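Local atomic coordinates of enterobactin synthetase component F-related protein (Vibrio cholerae serotype O1, PDB entry 4OXI), a protein that probably activates glycine with ATP as an adenylation-domain ligase, here holding glycyl-adenosine-5'-phosphate, in a lipopolysaccharide modification pathway linked to antimicrobial peptide resistance. Residues F250-D256 with R331-F335. Residues are numbered along the deposited sequence; the frame is centred on the assembly and turned at random.
Sequences FPLNAQD and RLSFF
Phe334 drives the edge of its ring into one face of Phe250, a T-shaped pair with the planes at 83° and the centroids 5.3 Å apart. CE1 of Phe334 comes down near the rim, 3.8 Å from CD2 of Phe250. Leu332, two residues back on the same side of the strand, brings CD2 obliquely to the Phe250 ring, while its CD1 lies 3.8 Å from CD2 of Leu252. Tyr275 of helix 268-279 and Ile357 of strand 356-360 help close this apolar centre. Further out, CD2 of Leu252 also touches the guanidinium group of Arg331. With CG, CD and NE in an extended run (chi2 -177°, chi3 -176°), that arginine reaches Asp256 and meets it side-on: NE bonds OD1 at 3.0 Å and NH2 bonds OD2 at 2.9 Å, both on the syn side of the carboxylate. OD2 takes a second bond on its anti side from Asn253 N, and OD1 another from Thr304, so four donors fix the carboxylate. NH2 adds a weak bond to Pro251 O, which lies in the guanidinium plane and is also linked to NH1 by a water. Asn253 OD1 accepts from Gln255 N, an Asx turn within the type I turn leading into strand 257-260. The contact thus pins a helix-to-strand loop against strand 332-336, one of the parallel strands in the alpha/beta core of an AMP-binding adenylation domain.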
# COMPACT_ATOMS: atom_id res chain seq x y z
N PHE A 250 10.86 -5.07 15.79
CA PHE A 250 9.97 -6.22 15.95
C PHE A 250 10.47 -7.41 15.13
O PHE A 250 9.86 -7.79 14.13
CB PHE A 250 8.56 -5.86 15.51
CG PHE A 250 8.05 -4.59 16.12
CD1 PHE A 250 7.57 -4.58 17.41
CD2 PHE A 250 8.07 -3.41 15.40
CE1 PHE A 250 7.10 -3.41 17.98
CE2 PHE A 250 7.61 -2.23 15.96
CZ PHE A 250 7.13 -2.23 17.25
N PRO A 251 11.59 -8.01 15.56
CA PRO A 251 12.19 -9.10 14.79
C PRO A 251 11.31 -10.35 14.76
O PRO A 251 10.70 -10.70 15.77
CB PRO A 251 13.50 -9.38 15.53
CG PRO A 251 13.23 -8.94 16.94
CD PRO A 251 12.30 -7.77 16.83
N LEU A 252 11.25 -11.01 13.61
CA LEU A 252 10.52 -12.27 13.49
C LEU A 252 11.53 -13.39 13.42
O LEU A 252 12.72 -13.15 13.28
CB LEU A 252 9.69 -12.30 12.20
CG LEU A 252 8.69 -11.17 11.99
CD1 LEU A 252 7.89 -11.37 10.68
CD2 LEU A 252 7.79 -11.08 13.19
N ASN A 253 11.06 -14.62 13.49
CA ASN A 253 11.90 -15.78 13.21
C ASN A 253 11.26 -16.62 12.11
O ASN A 253 10.10 -16.39 11.75
CB ASN A 253 12.08 -16.62 14.47
CG ASN A 253 10.76 -17.06 15.04
OD1 ASN A 253 10.16 -17.99 14.52
ND2 ASN A 253 10.28 -16.37 16.07
N ALA A 254 11.98 -17.62 11.62
CA ALA A 254 11.51 -18.45 10.53
C ALA A 254 10.26 -19.27 10.85
O ALA A 254 9.68 -19.88 9.96
CB ALA A 254 12.64 -19.39 10.05
N GLN A 255 9.84 -19.29 12.12
CA GLN A 255 8.65 -20.06 12.46
C GLN A 255 7.41 -19.18 12.37
O GLN A 255 6.29 -19.67 12.55
CB GLN A 255 8.76 -20.69 13.85
CG GLN A 255 10.04 -21.51 14.05
CD GLN A 255 10.41 -22.31 12.82
OE1 GLN A 255 9.58 -23.02 12.25
NE2 GLN A 255 11.67 -22.21 12.41
N ASP A 256 7.61 -17.90 12.11
CA ASP A 256 6.49 -16.97 12.04
C ASP A 256 5.67 -17.17 10.75
O ASP A 256 6.20 -17.61 9.73
CB ASP A 256 6.98 -15.52 12.15
CG ASP A 256 7.21 -15.08 13.61
OD1 ASP A 256 6.29 -15.26 14.44
OD2 ASP A 256 8.30 -14.56 13.94
N ARG A 331 0.89 -13.06 17.62
CA ARG A 331 1.77 -12.43 18.62
C ARG A 331 2.11 -10.98 18.28
O ARG A 331 2.52 -10.21 19.16
CB ARG A 331 3.04 -13.25 18.84
CG ARG A 331 4.12 -13.12 17.77
CD ARG A 331 5.29 -14.06 18.08
NE ARG A 331 6.39 -13.91 17.14
CZ ARG A 331 7.31 -12.94 17.20
NH1 ARG A 331 7.25 -12.02 18.16
NH2 ARG A 331 8.27 -12.89 16.29
N LEU A 332 1.94 -10.61 17.01
CA LEU A 332 2.15 -9.23 16.61
C LEU A 332 1.05 -8.74 15.66
O LEU A 332 0.90 -9.27 14.56
CB LEU A 332 3.53 -9.05 15.95
CG LEU A 332 4.78 -8.97 16.84
CD1 LEU A 332 6.03 -9.23 16.01
CD2 LEU A 332 4.87 -7.61 17.53
N SER A 333 0.31 -7.72 16.11
CA SER A 333 -0.78 -7.14 15.34
C SER A 333 -0.43 -5.71 15.00
O SER A 333 -0.30 -4.87 15.90
CB SER A 333 -2.06 -7.13 16.17
OG SER A 333 -2.57 -8.44 16.37
N PHE A 334 -0.28 -5.41 13.71
CA PHE A 334 -0.03 -4.03 13.31
C PHE A 334 -1.26 -3.46 12.61
O PHE A 334 -1.92 -4.16 11.85
CB PHE A 334 1.16 -3.93 12.35
CG PHE A 334 2.48 -4.39 12.92
CD1 PHE A 334 3.34 -3.49 13.53
CD2 PHE A 334 2.88 -5.71 12.79
CE1 PHE A 334 4.58 -3.91 14.03
CE2 PHE A 334 4.10 -6.13 13.28
CZ PHE A 334 4.95 -5.22 13.90
N PHE A 335 -1.56 -2.19 12.87
CA PHE A 335 -2.63 -1.51 12.15
C PHE A 335 -2.12 -0.19 11.60
O PHE A 335 -1.37 0.53 12.28
CB PHE A 335 -3.86 -1.33 13.04
CG PHE A 335 -4.46 -2.64 13.47
CD1 PHE A 335 -5.15 -3.43 12.56
CD2 PHE A 335 -4.31 -3.10 14.76
CE1 PHE A 335 -5.69 -4.66 12.94
CE2 PHE A 335 -4.85 -4.33 15.15
CZ PHE A 335 -5.54 -5.11 14.23
O HOH W 1 9.42 -9.91 17.90